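CRISPR system Cmr subunit Cmr1-1 (Pyrococcus furiosus, PDB 4W8Z) belongs to the CRISPR-Cas type III-B Cmr ribonucleoprotein complex of antiviral defence, which it caps together with Cmr6, and binds RNA. Local coordinates at residues Leu217-Thr222 and Phe302-Thr306; Ala281-Phe286 and Val321-Asp326; Lys140-Leu144 and Val201-Leu206; Glu32-Ile38 and Val155-Arg160. All blocks are in the same frame, centred on the assembly; numbering follows the deposited sequence.

Contact 1: residues Leu217-Thr222 and Phe302-Thr306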
loop_
_atom_site.group_PDB
_atom_site.type_symbol
_atom_site.label_atom_id
_atom_site.label_comp_id
_atom_site.label_asym_id
_atom_site.label_seq_id
_atom_site.Cartn_x
_atom_site.Cartn_y
_atom_site.Cartn_z
ATOM N N LEU A 217 -18.280 11.705 2.725
ATOM C CA LEU A 217 -17.205 11.010 2.015
ATOM C C LEU A 217 -16.355 11.912 1.117
ATOM O O LEU A 217 -16.877 12.594 0.239
ATOM C CB LEU A 217 -17.791 9.875 1.175
ATOM C CG LEU A 217 -16.780 8.861 0.641
ATOM C CD1 LEU A 217 -16.186 8.046 1.777
ATOM C CD2 LEU A 217 -17.417 7.954 -0.398
ATOM N N PRO A 218 -15.030 11.916 1.345
ATOM C CA PRO A 218 -14.082 12.693 0.540
ATOM C C PRO A 218 -13.942 12.116 -0.861
ATOM O O PRO A 218 -14.369 10.986 -1.099
ATOM C CB PRO A 218 -12.762 12.561 1.313
ATOM C CG PRO A 218 -13.155 12.096 2.683
ATOM C CD PRO A 218 -14.364 11.253 2.476
ATOM N N SER A 219 -13.342 12.877 -1.770
ATOM C CA SER A 219 -13.184 12.430 -3.147
ATOM C C SER A 219 -11.798 11.843 -3.393
ATOM O O SER A 219 -11.376 11.683 -4.538
ATOM C CB SER A 219 -13.441 13.581 -4.115
ATOM O OG SER A 219 -12.489 14.610 -3.932
ATOM N N TYR A 220 -11.094 11.526 -2.311
ATOM C CA TYR A 220 -9.787 10.894 -2.402
ATOM C C TYR A 220 -9.646 9.847 -1.299
ATOM O O TYR A 220 -10.422 9.836 -0.342
ATOM C CB TYR A 220 -8.664 11.939 -2.322
ATOM C CG TYR A 220 -8.919 13.067 -1.339
ATOM C CD1 TYR A 220 -9.637 14.197 -1.718
ATOM C CD2 TYR A 220 -8.433 13.008 -0.038
ATOM C CE1 TYR A 220 -9.876 15.230 -0.827
ATOM C CE2 TYR A 220 -8.664 14.039 0.862
ATOM C CZ TYR A 220 -9.385 15.149 0.460
ATOM O OH TYR A 220 -9.625 16.181 1.345
ATOM N N ALA A 221 -8.667 8.961 -1.445
ATOM C CA ALA A 221 -8.453 7.887 -0.483
ATOM C C ALA A 221 -8.038 8.433 0.874
ATOM O O ALA A 221 -7.155 9.287 0.971
ATOM C CB ALA A 221 -7.405 6.912 -0.998
ATOM N N THR A 222 -8.692 7.944 1.921
ATOM C CA THR A 222 -8.342 8.302 3.287
ATOM C C THR A 222 -8.297 7.047 4.142
ATOM O O THR A 222 -8.924 6.038 3.807
ATOM C CB THR A 222 -9.347 9.294 3.914
ATOM O OG1 THR A 222 -10.618 8.651 4.086
ATOM C CG2 THR A 222 -9.506 10.538 3.051
ATOM N N PHE A 302 -10.025 1.038 -0.432
ATOM C CA PHE A 302 -10.238 2.483 -0.292
ATOM C C PHE A 302 -11.554 2.970 -0.895
ATOM O O PHE A 302 -11.757 2.869 -2.101
ATOM C CB PHE A 302 -9.093 3.257 -0.949
ATOM C CG PHE A 302 -7.761 3.037 -0.309
ATOM C CD1 PHE A 302 -7.433 3.680 0.872
ATOM C CD2 PHE A 302 -6.825 2.200 -0.896
ATOM C CE1 PHE A 302 -6.204 3.485 1.463
ATOM C CE2 PHE A 302 -5.591 2.002 -0.313
ATOM C CZ PHE A 302 -5.278 2.644 0.869
ATOM N N PHE A 303 -12.430 3.537 -0.070
ATOM C CA PHE A 303 -13.714 4.029 -0.563
ATOM C C PHE A 303 -13.734 5.554 -0.626
ATOM O O PHE A 303 -13.533 6.214 0.389
ATOM C CB PHE A 303 -14.861 3.523 0.319
ATOM C CG PHE A 303 -14.873 2.025 0.506
ATOM C CD1 PHE A 303 -15.172 1.185 -0.554
ATOM C CD2 PHE A 303 -14.596 1.460 1.743
ATOM C CE1 PHE A 303 -15.186 -0.187 -0.390
ATOM C CE2 PHE A 303 -14.610 0.087 1.914
ATOM C CZ PHE A 303 -14.906 -0.736 0.845
ATOM N N GLN A 304 -13.962 6.108 -1.816
ATOM C CA GLN A 304 -14.084 7.558 -1.971
ATOM C C GLN A 304 -15.122 7.939 -3.031
ATOM O O GLN A 304 -15.809 7.075 -3.571
ATOM C CB GLN A 304 -12.730 8.184 -2.320
ATOM C CG GLN A 304 -12.289 7.988 -3.763
ATOM C CD GLN A 304 -11.181 6.970 -3.896
ATOM O OE1 GLN A 304 -11.403 5.770 -3.740
ATOM N NE2 GLN A 304 -9.975 7.444 -4.190
ATOM N N SER A 305 -15.224 9.234 -3.324
ATOM C CA SER A 305 -16.241 9.747 -4.242
ATOM C C SER A 305 -15.858 9.634 -5.715
ATOM O O SER A 305 -16.710 9.350 -6.559
ATOM C CB SER A 305 -16.551 11.209 -3.920
ATOM O OG SER A 305 -17.073 11.338 -2.612
ATOM N N THR A 306 -14.587 9.877 -6.022
ATOM C CA THR A 306 -14.092 9.793 -7.395
ATOM C C THR A 306 -14.294 8.397 -7.978
ATOM O O THR A 306 -13.967 7.395 -7.342
ATOM C CB THR A 306 -12.590 10.163 -7.481
ATOM O OG1 THR A 306 -12.429 11.571 -7.271
ATOM C CG2 THR A 306 -12.013 9.795 -8.844
#
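Two hydrogen bonds fasten Ser305 and Thr306 to the backbone of Pro218 and Ser219. Ser305 N donates to Pro218 O over 3.0 Å. The next carbonyl takes a side-chain donor, since Thr306 OG1 reaches a lone pair of Ser219 O at 2.9 Å, in the carbonyl plane. With chi1 at -62°, Ser305 OG swings back beside its own backbone N and ends 3.1 Å from both Pro218 O and Leu217 O. Packing continues beyond these bonds. Leu217 splits its branches, CD1 resting 3.5 Å from Phe303 O while CD2 lies against the Gln304 carbonyl carbon. Gln304 CB sits equally close, 3.5 Å, to Pro218 O and Tyr220 O. At the far end the methyl of Ala221 approaches Phe302 CD1 obliquely at 3.7 Å, and Thr222 O meets the same ring at its edge. The arrangement ties the loop entering strand 226-231 to the chain leaving strand 294-302, two antiparallel neighbours in one sheet; Trp44 and Trp45 of helix 38-54 touch Ala221 and Phe302 respectively.

Contact 2: residues Ala281-Phe286 and Val321-Asp326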
loop_
_atom_site.group_PDB
_atom_site.type_symbol
_atom_site.label_atom_id
_atom_site.label_comp_id
_atom_site.label_asym_id
_atom_site.label_seq_id
_atom_site.Cartn_x
_atom_site.Cartn_y
_atom_site.Cartn_z
ATOM N N ALA A 281 -16.953 -0.227 -7.869
ATOM C CA ALA A 281 -16.053 -0.925 -6.957
ATOM C C ALA A 281 -14.773 -0.120 -6.734
ATOM O O ALA A 281 -14.410 0.742 -7.539
ATOM C CB ALA A 281 -15.730 -2.315 -7.481
ATOM N N SER A 282 -14.090 -0.416 -5.636
ATOM C CA SER A 282 -13.033 0.446 -5.131
ATOM C C SER A 282 -11.662 -0.211 -5.229
ATOM O O SER A 282 -11.570 -1.436 -5.318
ATOM C CB SER A 282 -13.347 0.818 -3.684
ATOM O OG SER A 282 -14.706 1.206 -3.561
ATOM N N PRO A 283 -10.590 0.602 -5.227
ATOM C CA PRO A 283 -9.229 0.050 -5.254
ATOM C C PRO A 283 -8.963 -0.942 -4.120
ATOM O O PRO A 283 -9.417 -0.740 -2.991
ATOM C CB PRO A 283 -8.343 1.287 -5.094
ATOM C CG PRO A 283 -9.171 2.406 -5.612
ATOM C CD PRO A 283 -10.584 2.075 -5.248
ATOM N N LEU A 284 -8.234 -2.008 -4.430
ATOM C CA LEU A 284 -7.809 -2.967 -3.419
ATOM C C LEU A 284 -6.302 -3.196 -3.520
ATOM O O LEU A 284 -5.780 -3.489 -4.592
ATOM C CB LEU A 284 -8.574 -4.286 -3.575
ATOM C CG LEU A 284 -8.397 -5.372 -2.510
ATOM C CD1 LEU A 284 -9.634 -6.253 -2.460
ATOM C CD2 LEU A 284 -7.167 -6.220 -2.782
ATOM N N TRP A 285 -5.606 -3.047 -2.398
ATOM C CA TRP A 285 -4.178 -3.338 -2.348
ATOM C C TRP A 285 -3.972 -4.564 -1.491
ATOM O O TRP A 285 -4.754 -4.816 -0.579
ATOM C CB TRP A 285 -3.377 -2.174 -1.766
ATOM C CG TRP A 285 -3.542 -0.860 -2.457
ATOM C CD1 TRP A 285 -4.296 -0.594 -3.563
ATOM C CD2 TRP A 285 -2.933 0.378 -2.079
ATOM N NE1 TRP A 285 -4.193 0.736 -3.894
ATOM C CE2 TRP A 285 -3.362 1.353 -2.995
ATOM C CE3 TRP A 285 -2.073 0.756 -1.046
ATOM C CZ2 TRP A 285 -2.958 2.681 -2.914
ATOM C CZ3 TRP A 285 -1.669 2.075 -0.968
ATOM C CH2 TRP A 285 -2.109 3.022 -1.898
ATOM N N PHE A 286 -2.929 -5.334 -1.768
ATOM C CA PHE A 286 -2.569 -6.390 -0.837
ATOM C C PHE A 286 -1.063 -6.519 -0.673
ATOM O O PHE A 286 -0.283 -6.035 -1.499
ATOM C CB PHE A 286 -3.187 -7.734 -1.250
ATOM C CG PHE A 286 -2.789 -8.214 -2.619
ATOM C CD1 PHE A 286 -1.651 -8.989 -2.800
ATOM C CD2 PHE A 286 -3.580 -7.933 -3.719
ATOM C CE1 PHE A 286 -1.300 -9.447 -4.057
ATOM C CE2 PHE A 286 -3.235 -8.390 -4.978
ATOM C CZ PHE A 286 -2.092 -9.146 -5.149
ATOM N N VAL A 321 -6.612 -4.208 -9.395
ATOM C CA VAL A 321 -7.421 -5.165 -8.651
ATOM C C VAL A 321 -8.431 -4.412 -7.785
ATOM O O VAL A 321 -8.055 -3.535 -7.009
ATOM C CB VAL A 321 -6.548 -6.079 -7.774
ATOM C CG1 VAL A 321 -7.412 -6.994 -6.930
ATOM C CG2 VAL A 321 -5.599 -6.890 -8.647
ATOM N N LEU A 322 -9.711 -4.742 -7.929
ATOM C CA LEU A 322 -10.765 -4.010 -7.234
ATOM C C LEU A 322 -11.343 -4.805 -6.078
ATOM O O LEU A 322 -10.967 -5.953 -5.849
ATOM C CB LEU A 322 -11.882 -3.628 -8.202
ATOM C CG LEU A 322 -11.475 -2.801 -9.422
ATOM C CD1 LEU A 322 -12.720 -2.403 -10.194
ATOM C CD2 LEU A 322 -10.661 -1.572 -9.008
ATOM N N SER A 323 -12.274 -4.193 -5.357
ATOM C CA SER A 323 -12.757 -4.752 -4.103
ATOM C C SER A 323 -13.566 -6.032 -4.273
ATOM O O SER A 323 -13.763 -6.768 -3.313
ATOM C CB SER A 323 -13.597 -3.719 -3.369
ATOM O OG SER A 323 -14.747 -3.406 -4.130
ATOM N N ASN A 324 -14.032 -6.314 -5.485
ATOM C CA ASN A 324 -14.770 -7.554 -5.712
ATOM C C ASN A 324 -13.845 -8.773 -5.745
ATOM O O ASN A 324 -14.292 -9.901 -5.962
ATOM C CB ASN A 324 -15.584 -7.469 -7.003
ATOM C CG ASN A 324 -14.730 -7.188 -8.219
ATOM O OD1 ASN A 324 -13.619 -6.682 -8.114
ATOM N ND2 ASN A 324 -15.257 -7.506 -9.386
ATOM N N PHE A 325 -12.555 -8.532 -5.527
ATOM C CA PHE A 325 -11.549 -9.584 -5.476
ATOM C C PHE A 325 -11.557 -10.299 -4.123
ATOM O O PHE A 325 -11.013 -11.395 -3.989
ATOM C CB PHE A 325 -10.168 -8.989 -5.772
ATOM C CG PHE A 325 -9.012 -9.881 -5.407
ATOM C CD1 PHE A 325 -8.750 -11.037 -6.122
ATOM C CD2 PHE A 325 -8.170 -9.547 -4.356
ATOM C CE1 PHE A 325 -7.677 -11.850 -5.791
ATOM C CE2 PHE A 325 -7.097 -10.356 -4.018
ATOM C CZ PHE A 325 -6.850 -11.507 -4.740
ATOM N N ASP A 326 -12.200 -9.696 -3.127
ATOM C CA ASP A 326 -12.157 -10.243 -1.772
ATOM C C ASP A 326 -12.856 -11.595 -1.651
ATOM O O ASP A 326 -12.488 -12.403 -0.801
ATOM C CB ASP A 326 -12.760 -9.256 -0.766
ATOM C CG ASP A 326 -14.123 -8.743 -1.186
ATOM O OD1 ASP A 326 -14.785 -9.388 -2.030
ATOM O OD2 ASP A 326 -14.528 -7.678 -0.673
#
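The rings of Phe286 and Phe325 meet obliquely, with centroids 6.0 Å apart and planes inclined at 33°. Leu284 CD2 lies at the edge of the Phe325 ring, 3.8 Å from Phe325 CD2, and the two side chains cross at about a right angle. Each ring has a further aromatic partner: Phe244 stacks on Phe286, and Tyr251 pairs edge-to-face with Phe325. Leu284 has CG anti to its N (chi1 -173°), which puts both methyls among the residues of 321-326: CD1 reaches Ser323 CA at 3.8 Å, and CD2 comes within 4.2 Å of Val321 CG1. The backbones meet in a single beta bridge between Pro283 and Leu322. Leu284 N donates to Val321 O over 3.0 Å, and a weak bond joins Ser323 N to Ser282 O. Ser323 OG accepts a long, weak but nearly straight bond from Ser282 N (3.4 Å, 174°). The contact brings the start of strand 284-291 against the 3-10 turn that precedes helix 327-330. Strand 294-302 covers Leu284 through Ile299 and Lys301, and helix 237-264 packs on Val321, Leu322 and Phe325.

Contact 3: residues Lys140-Leu144 and Val201-Leu206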
loop_
_atom_site.group_PDB
_atom_site.type_symbol
_atom_site.label_atom_id
_atom_site.label_comp_id
_atom_site.label_asym_id
_atom_site.label_seq_id
_atom_site.Cartn_x
_atom_site.Cartn_y
_atom_site.Cartn_z
ATOM N N LYS A 140 6.013 14.756 14.320
ATOM C CA LYS A 140 4.976 13.815 14.725
ATOM C C LYS A 140 4.225 13.315 13.499
ATOM O O LYS A 140 4.006 12.115 13.338
ATOM C CB LYS A 140 4.000 14.459 15.710
ATOM C CG LYS A 140 4.505 14.557 17.139
ATOM C CD LYS A 140 3.402 15.077 18.055
ATOM C CE LYS A 140 3.823 15.054 19.514
ATOM N NZ LYS A 140 2.687 15.347 20.432
ATOM N N LEU A 141 3.849 14.249 12.630
ATOM C CA LEU A 141 3.119 13.928 11.410
ATOM C C LEU A 141 3.962 13.122 10.418
ATOM O O LEU A 141 3.441 12.283 9.682
ATOM C CB LEU A 141 2.615 15.212 10.750
ATOM C CG LEU A 141 1.521 15.954 11.517
ATOM C CD1 LEU A 141 1.265 17.315 10.904
ATOM C CD2 LEU A 141 0.254 15.127 11.540
ATOM N N ALA A 142 5.264 13.381 10.397
ATOM C CA ALA A 142 6.173 12.640 9.532
ATOM C C ALA A 142 6.268 11.184 9.979
ATOM O O ALA A 142 6.195 10.266 9.163
ATOM C CB ALA A 142 7.550 13.290 9.525
ATOM N N THR A 143 6.423 10.983 11.284
ATOM C CA THR A 143 6.550 9.644 11.848
ATOM C C THR A 143 5.252 8.849 11.702
ATOM O O THR A 143 5.276 7.659 11.378
ATOM C CB THR A 143 6.970 9.709 13.333
ATOM O OG1 THR A 143 8.375 9.973 13.411
ATOM C CG2 THR A 143 6.683 8.402 14.043
ATOM N N LEU A 144 4.122 9.512 11.925
ATOM C CA LEU A 144 2.825 8.879 11.720
ATOM C C LEU A 144 2.690 8.393 10.285
ATOM O O LEU A 144 2.212 7.285 10.038
ATOM C CB LEU A 144 1.694 9.845 12.065
ATOM C CG LEU A 144 1.368 9.951 13.555
ATOM C CD1 LEU A 144 0.514 11.163 13.832
ATOM C CD2 LEU A 144 0.669 8.691 14.038
ATOM N N VAL A 201 -5.103 10.671 17.175
ATOM C CA VAL A 201 -4.005 11.600 17.424
ATOM C C VAL A 201 -3.811 12.607 16.285
ATOM O O VAL A 201 -3.628 13.801 16.530
ATOM C CB VAL A 201 -2.688 10.834 17.663
ATOM C CG1 VAL A 201 -1.491 11.718 17.397
ATOM C CG2 VAL A 201 -2.647 10.303 19.077
ATOM N N THR A 202 -3.869 12.122 15.049
ATOM C CA THR A 202 -3.639 12.954 13.870
ATOM C C THR A 202 -4.560 14.169 13.835
ATOM O O THR A 202 -4.141 15.263 13.456
ATOM C CB THR A 202 -3.831 12.142 12.571
ATOM O OG1 THR A 202 -2.999 10.977 12.609
ATOM C CG2 THR A 202 -3.470 12.978 11.353
ATOM N N GLY A 203 -5.810 13.977 14.245
ATOM C CA GLY A 203 -6.765 15.068 14.305
ATOM C C GLY A 203 -6.330 16.158 15.267
ATOM O O GLY A 203 -6.379 17.345 14.937
ATOM N N GLU A 204 -5.899 15.748 16.459
ATOM C CA GLU A 204 -5.470 16.677 17.500
ATOM C C GLU A 204 -4.316 17.560 17.037
ATOM O O GLU A 204 -4.313 18.766 17.274
ATOM C CB GLU A 204 -5.072 15.907 18.766
ATOM C CG GLU A 204 -6.248 15.326 19.537
ATOM C CD GLU A 204 -5.819 14.406 20.666
ATOM O OE1 GLU A 204 -4.625 14.430 21.039
ATOM O OE2 GLU A 204 -6.678 13.651 21.176
ATOM N N ILE A 205 -3.349 16.954 16.360
ATOM C CA ILE A 205 -2.164 17.666 15.894
ATOM C C ILE A 205 -2.521 18.734 14.852
ATOM O O ILE A 205 -1.793 19.711 14.674
ATOM C CB ILE A 205 -1.125 16.671 15.313
ATOM C CG1 ILE A 205 -0.769 15.607 16.358
ATOM C CG2 ILE A 205 0.134 17.383 14.856
ATOM C CD1 ILE A 205 0.179 14.543 15.853
ATOM N N LEU A 206 -3.662 18.558 14.191
ATOM C CA LEU A 206 -4.104 19.484 13.150
ATOM C C LEU A 206 -5.154 20.482 13.648
ATOM O O LEU A 206 -5.465 21.458 12.965
ATOM C CB LEU A 206 -4.672 18.706 11.960
ATOM C CG LEU A 206 -3.796 17.651 11.281
ATOM C CD1 LEU A 206 -4.647 16.766 10.386
ATOM C CD2 LEU A 206 -2.680 18.299 10.480
#
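Ile205 overlaps three side chains of the facing helix, and its two branches meet different partners. Its CD1 lies 3.8 Å from Lys140 CB and about as far from Lys140 CD, so the aliphatic part of that extended lysine, rather than its amino group, makes the contact. The same CD1 meets Leu144 CD1 tip to tip at 4.0 Å. Its CG2, held anti to the backbone N by a chi1 of -56°, slides past Leu141, whose CG is 3.9 Å away. Leu141 continues outward through CD1, which comes 4.1 Å from Leu206 CD2. Leu144 CD1 also touches Val201 CG1 at 4.1 Å and runs alongside Thr202 OG1 at 3.7 Å; that hydroxyl is satisfied within its own helix by Val198 O. No hydrogen bond links the two segments. Their axes pass 10.9 Å apart with a signed crossing angle of -155°, roughly antiparallel. Helix 136-152, the second core helix of the ferredoxin-like fold (strand order 2-3-1-4), thereby packs against helix 188-206, which follows the fold's last strand. Helix 38-54 joins both, Phe46 and Leu49 lying on Leu141 and Leu144, Tyr53 and Phe54 on Thr202 and Leu206.

Contact 4: residues Glu32-Ile38 and Val155-Arg160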
loop_
_atom_site.group_PDB
_atom_site.type_symbol
_atom_site.label_atom_id
_atom_site.label_comp_id
_atom_site.label_asym_id
_atom_site.label_seq_id
_atom_site.Cartn_x
_atom_site.Cartn_y
_atom_site.Cartn_z
ATOM N N GLU A 32 3.763 2.531 -16.930
ATOM C CA GLU A 32 3.175 1.456 -16.130
ATOM C C GLU A 32 4.092 1.121 -14.962
ATOM O O GLU A 32 3.632 0.743 -13.883
ATOM C CB GLU A 32 2.922 0.202 -16.978
ATOM C CG GLU A 32 2.494 -1.039 -16.186
ATOM C CD GLU A 32 1.091 -0.927 -15.599
ATOM O OE1 GLU A 32 0.282 -0.126 -16.120
ATOM O OE2 GLU A 32 0.798 -1.643 -14.612
ATOM N N VAL A 33 5.393 1.272 -15.183
ATOM C CA VAL A 33 6.380 0.976 -14.154
ATOM C C VAL A 33 6.446 2.120 -13.146
ATOM O O VAL A 33 7.429 2.862 -13.084
ATOM C CB VAL A 33 7.774 0.722 -14.768
ATOM C CG1 VAL A 33 8.719 0.128 -13.733
ATOM C CG2 VAL A 33 7.653 -0.217 -15.951
ATOM N N ARG A 34 5.374 2.269 -12.375
ATOM C CA ARG A 34 5.362 3.188 -11.244
ATOM C C ARG A 34 6.084 2.558 -10.063
ATOM O O ARG A 34 5.847 1.402 -9.720
ATOM C CB ARG A 34 3.935 3.559 -10.840
ATOM C CG ARG A 34 3.413 4.847 -11.458
ATOM C CD ARG A 34 2.398 5.524 -10.535
ATOM N NE ARG A 34 1.377 4.597 -10.045
ATOM C CZ ARG A 34 1.291 4.162 -8.790
ATOM N NH1 ARG A 34 2.165 4.565 -7.877
ATOM N NH2 ARG A 34 0.324 3.321 -8.448
ATOM N N SER A 35 6.964 3.325 -9.436
ATOM C CA SER A 35 7.741 2.809 -8.320
ATOM C C SER A 35 7.806 3.827 -7.190
ATOM O O SER A 35 8.743 4.623 -7.125
ATOM C CB SER A 35 9.148 2.432 -8.781
ATOM O OG SER A 35 9.849 1.728 -7.774
ATOM N N PRO A 36 6.795 3.817 -6.303
ATOM C CA PRO A 36 6.776 4.701 -5.134
ATOM C C PRO A 36 8.020 4.552 -4.269
ATOM O O PRO A 36 8.382 3.434 -3.886
ATOM C CB PRO A 36 5.532 4.241 -4.368
ATOM C CG PRO A 36 4.636 3.693 -5.426
ATOM C CD PRO A 36 5.548 3.038 -6.419
ATOM N N SER A 37 8.676 5.670 -3.978
ATOM C CA SER A 37 9.822 5.676 -3.081
ATOM C C SER A 37 9.314 5.775 -1.653
ATOM O O SER A 37 8.124 5.991 -1.430
ATOM C CB SER A 37 10.761 6.840 -3.401
ATOM O OG SER A 37 10.167 8.079 -3.049
ATOM N N ILE A 38 10.209 5.620 -0.685
ATOM C CA ILE A 38 9.830 5.765 0.713
ATOM C C ILE A 38 9.342 7.186 0.996
ATOM O O ILE A 38 8.308 7.374 1.638
ATOM C CB ILE A 38 10.999 5.416 1.644
ATOM C CG1 ILE A 38 11.385 3.949 1.458
ATOM C CG2 ILE A 38 10.638 5.698 3.094
ATOM C CD1 ILE A 38 12.400 3.453 2.461
ATOM N N VAL A 155 6.315 -0.206 -0.863
ATOM C CA VAL A 155 7.032 0.639 -1.821
ATOM C C VAL A 155 7.528 -0.128 -3.050
ATOM O O VAL A 155 7.772 -1.333 -2.991
ATOM C CB VAL A 155 8.242 1.330 -1.157
ATOM C CG1 VAL A 155 7.788 2.253 -0.036
ATOM C CG2 VAL A 155 9.217 0.295 -0.632
ATOM N N GLY A 156 7.666 0.580 -4.166
ATOM C CA GLY A 156 8.222 -0.002 -5.371
ATOM C C GLY A 156 7.224 -0.458 -6.423
ATOM O O GLY A 156 6.008 -0.297 -6.278
ATOM N N PHE A 157 7.754 -1.039 -7.496
ATOM C CA PHE A 157 6.932 -1.566 -8.575
ATOM C C PHE A 157 6.073 -2.729 -8.074
ATOM O O PHE A 157 6.580 -3.640 -7.413
ATOM C CB PHE A 157 7.816 -2.006 -9.747
ATOM C CG PHE A 157 7.048 -2.417 -10.973
ATOM C CD1 PHE A 157 5.994 -1.648 -11.435
ATOM C CD2 PHE A 157 7.398 -3.561 -11.680
ATOM C CE1 PHE A 157 5.288 -2.017 -12.572
ATOM C CE2 PHE A 157 6.693 -3.938 -12.816
ATOM C CZ PHE A 157 5.636 -3.162 -13.261
ATOM N N ARG A 158 4.778 -2.673 -8.388
ATOM C CA ARG A 158 3.807 -3.717 -8.037
ATOM C C ARG A 158 3.551 -3.846 -6.532
ATOM O O ARG A 158 3.104 -4.891 -6.060
ATOM C CB ARG A 158 4.250 -5.070 -8.609
ATOM C CG ARG A 158 3.993 -5.217 -10.091
ATOM C CD ARG A 158 2.497 -5.269 -10.373
ATOM N NE ARG A 158 2.222 -5.157 -11.799
ATOM C CZ ARG A 158 1.918 -4.019 -12.414
ATOM N NH1 ARG A 158 1.833 -2.891 -11.722
ATOM N NH2 ARG A 158 1.694 -4.008 -13.723
ATOM N N SER A 159 3.798 -2.773 -5.790
ATOM C CA SER A 159 3.634 -2.792 -4.335
ATOM C C SER A 159 2.168 -2.883 -3.883
ATOM O O SER A 159 1.893 -3.215 -2.730
ATOM C CB SER A 159 4.302 -1.561 -3.716
ATOM O OG SER A 159 4.310 -0.479 -4.634
ATOM N N ARG A 160 1.231 -2.601 -4.785
ATOM C CA ARG A 160 -0.186 -2.826 -4.500
ATOM C C ARG A 160 -0.545 -4.296 -4.675
ATOM O O ARG A 160 -1.653 -4.724 -4.341
ATOM C CB ARG A 160 -1.069 -1.963 -5.399
ATOM C CG ARG A 160 -1.017 -0.481 -5.069
ATOM C CD ARG A 160 -1.787 0.332 -6.090
ATOM N NE ARG A 160 -1.230 0.158 -7.424
ATOM C CZ ARG A 160 -1.807 0.583 -8.543
ATOM N NH1 ARG A 160 -2.978 1.207 -8.504
ATOM N NH2 ARG A 160 -1.212 0.374 -9.707
#
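Glu32 and Arg158 form a salt bridge: Arg158 NH2 donates to Glu32 OE2 over 2.7 Å at 165°. The carboxylate oxygen lies close to the guanidinium plane but is met on its anti side, and the two flat groups stand 71° apart. A weak bond from Arg158 NH1 reaches the same OE2. The Phe157 ring is sandwiched between Arg158 CG on one face and Val33 CG1 on the opposite face, the latter 4.1 Å from the centroid in a CH-pi contact. Chi1 of -173° turns the ring toward 32-34, where Glu32 O meets its edge 3.5 Å from CE1. Arg34 O receives a CA-H...O contact from Phe157 CA at 3.4 Å. Farther along, Gly156 N donates to Pro36 O over 3.0 Å. Arg34 NH2 sits over the face of the Arg160 guanidinium, 3.5 Å from CZ, a pairing of like charges.

In the second shell, Asp318 makes another salt bridge to Arg158 NH2 and Lys314 one to Glu32 OE1; Ser35 OG, 3.4 Å from Gly156 CA, is bonded to Leu23 N. A type II turn, Gly156 to Ser159, shapes the loop between helix 136-152 and strand 166-172, which by this position probably corresponds to the glycine-rich loop of RAMP proteins. It packs on the segment entering helix 38-54, whose N-cap is Ser37; helix 106-113 covers Phe157.

In the fold
Contacts 1 and 2 are directly joined: Phe302 N lies 3.2 Å from Pro283 O, probably hydrogen-bonded, and the Phe302 and Trp285 rings meet, so the two form one continuous patch at the ends of the C-terminal sheet, with centres 14 Å apart. Contact 2 also reaches contact 4, where Phe286 N is 2.9 Å from Arg160 O, probably another hydrogen bond. This links the C-terminal Cmr1-like part to the RAMP loop of the N-terminal part, although the two centres are about 17 Å apart. Contact 3 touches none of the others, its nearest atoms about 8 Å from those of contact 4 and about 10 Å from those of contact 1; helix 38-54 begins in contact 4 and touches residues of contacts 1, 2 and 3. No RNA is present in this apo structure.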